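Local coordinates for protein terminal oxygenase component of carbazole 1,9a-dioxygenase (Sphingomonas, PDB 3GKQ) that serves as the Rieske non-heme iron terminal oxygenase of carbazole 1,9a-dioxygenase, probably taking electrons from a ferredoxin to dioxygenate its aromatic substrate, at residues G165-V170 against H294-Q299. Residues are numbered along the deposited sequence; the frame is centred on the assembly and turned at random.
Sequences GQHRVV and HHLYLQ. With FE2 (Fe (II) ion), chain I.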
# COMPACT_ATOMS: atom_id res chain seq x y z
N GLY A 165 -1.37 -12.08 32.39
CA GLY A 165 -1.77 -11.11 31.38
C GLY A 165 -1.83 -11.65 29.97
O GLY A 165 -1.65 -12.85 29.74
N GLN A 166 -2.09 -10.75 29.03
CA GLN A 166 -2.18 -11.09 27.62
C GLN A 166 -1.78 -9.86 26.81
O GLN A 166 -1.77 -8.74 27.33
CB GLN A 166 -3.61 -11.50 27.24
CG GLN A 166 -4.66 -10.42 27.52
CD GLN A 166 -6.03 -10.75 26.92
OE1 GLN A 166 -6.38 -11.92 26.77
NE2 GLN A 166 -6.80 -9.72 26.60
N HIS A 167 -1.44 -10.06 25.54
CA HIS A 167 -1.08 -8.95 24.68
C HIS A 167 -1.66 -9.11 23.29
O HIS A 167 -2.02 -10.22 22.88
CB HIS A 167 0.45 -8.78 24.62
CG HIS A 167 1.19 -10.01 24.20
ND1 HIS A 167 1.16 -10.50 22.91
CD2 HIS A 167 2.01 -10.83 24.89
CE1 HIS A 167 1.93 -11.57 22.83
NE2 HIS A 167 2.46 -11.80 24.02
N ARG A 168 -1.78 -8.00 22.57
CA ARG A 168 -2.31 -8.00 21.22
C ARG A 168 -1.68 -6.83 20.48
O ARG A 168 -1.29 -5.84 21.11
CB ARG A 168 -3.84 -7.81 21.23
CG ARG A 168 -4.28 -6.37 21.49
CD ARG A 168 -5.80 -6.23 21.63
NE ARG A 168 -6.27 -6.54 22.98
CZ ARG A 168 -7.54 -6.46 23.37
NH1 ARG A 168 -8.49 -6.08 22.52
NH2 ARG A 168 -7.86 -6.75 24.63
N VAL A 169 -1.56 -6.93 19.17
CA VAL A 169 -0.99 -5.84 18.40
C VAL A 169 -2.14 -4.91 18.04
O VAL A 169 -3.20 -5.37 17.61
CB VAL A 169 -0.30 -6.35 17.12
CG1 VAL A 169 0.83 -7.31 17.49
CG2 VAL A 169 -1.30 -7.06 16.24
N VAL A 170 -1.95 -3.62 18.24
CA VAL A 170 -2.97 -2.63 17.92
C VAL A 170 -2.51 -1.77 16.75
O VAL A 170 -1.35 -1.34 16.71
CB VAL A 170 -3.26 -1.74 19.15
CG1 VAL A 170 -4.27 -0.65 18.78
CG2 VAL A 170 -3.80 -2.60 20.29
N HIS A 294 2.06 0.80 14.85
CA HIS A 294 1.55 -0.28 15.68
C HIS A 294 2.20 -0.33 17.05
O HIS A 294 3.34 0.11 17.24
CB HIS A 294 1.78 -1.64 15.02
CG HIS A 294 1.40 -1.70 13.58
ND1 HIS A 294 2.13 -1.07 12.59
CD2 HIS A 294 0.37 -2.31 12.95
CE1 HIS A 294 1.56 -1.30 11.42
NE2 HIS A 294 0.49 -2.05 11.61
N HIS A 295 1.46 -0.87 18.02
CA HIS A 295 2.01 -1.05 19.35
C HIS A 295 1.49 -2.35 19.93
O HIS A 295 0.45 -2.88 19.51
CB HIS A 295 1.71 0.13 20.29
CG HIS A 295 0.26 0.30 20.66
ND1 HIS A 295 -0.63 0.99 19.87
CD2 HIS A 295 -0.42 -0.07 21.77
CE1 HIS A 295 -1.80 1.06 20.48
NE2 HIS A 295 -1.70 0.42 21.64
N LEU A 296 2.25 -2.89 20.87
CA LEU A 296 1.88 -4.12 21.54
C LEU A 296 1.13 -3.69 22.81
O LEU A 296 1.71 -3.07 23.70
CB LEU A 296 3.15 -4.91 21.90
CG LEU A 296 3.07 -6.34 22.45
CD1 LEU A 296 2.52 -6.31 23.86
CD2 LEU A 296 2.21 -7.20 21.53
N TYR A 297 -0.16 -4.00 22.86
CA TYR A 297 -0.98 -3.66 24.01
C TYR A 297 -0.91 -4.84 24.98
O TYR A 297 -1.49 -5.89 24.73
CB TYR A 297 -2.42 -3.39 23.55
CG TYR A 297 -3.43 -3.17 24.65
CD1 TYR A 297 -3.11 -2.42 25.78
CD2 TYR A 297 -4.73 -3.68 24.54
CE1 TYR A 297 -4.06 -2.17 26.78
CE2 TYR A 297 -5.68 -3.45 25.54
CZ TYR A 297 -5.34 -2.69 26.65
OH TYR A 297 -6.28 -2.43 27.62
N LEU A 298 -0.18 -4.64 26.07
CA LEU A 298 0.02 -5.66 27.10
C LEU A 298 -0.87 -5.36 28.30
O LEU A 298 -0.76 -4.29 28.91
CB LEU A 298 1.48 -5.65 27.54
CG LEU A 298 2.27 -6.93 27.86
CD1 LEU A 298 3.20 -6.63 29.02
CD2 LEU A 298 1.35 -8.09 28.21
N GLN A 299 -1.74 -6.30 28.65
CA GLN A 299 -2.66 -6.13 29.78
C GLN A 299 -2.32 -7.10 30.90
O GLN A 299 -2.45 -8.31 30.72
CB GLN A 299 -4.10 -6.40 29.34
CG GLN A 299 -4.63 -5.47 28.29
CD GLN A 299 -5.91 -6.00 27.67
OE1 GLN A 299 -5.89 -6.96 26.90
NE2 GLN A 299 -7.03 -5.38 28.03
FE FE2 I . -1.21 -2.84 10.27
O HOH W 1 -4.15 -7.17 24.86
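Val170 CB sits over one face of the His295 imidazole, a CH-pi contact 3.7 Å from CB to the ring centroid. At the rim of the Arg168 guanidinium, Gln299 OE1 and a water lie close to its plane, and Tyr297 CE2 over one face; the tyrosine ring, turned 51° from that plane, has Arg168 NE at its edge and Gln299 CG 3.3 Å above one face, toward the rim. These side chains share one face of an antiparallel sheet in the Bet v 1-like catalytic domain, facing helices 308-328 and 332-346. Strand 161-170 is outermost in this chain; three hydrogen-bonded pairs, Gln166-Gln299, Arg168-Tyr297 and Val170-His295, fix its register on strand 294-304. Gln299 OE1 accepts from Gln166 NE2 at 2.9 Å and from Arg168 NH2 at 3.0 Å, the donors arriving from opposite faces of its amide plane. Bent at chi3 (83°), Arg168 directs NE to the water, which also donates to Tyr297 O and Gln299 OE1, while NH1 salt-bridges Asp332. Replacing Arg168 by an alanine removes the guanidinium and would probably cost Asp332 this salt bridge and Gln299 OE1 one donor, with the water less firmly held. On the opposite face, Leu296 CD1 meets His167 CB at 3.3 Å. Separate from the iron of His186, His190 and Asp334, another iron(II) ion is bound by His294, whose ND1 is hydrogen-bonded to Asp291 OD1, through NE2 at 2.3 Å.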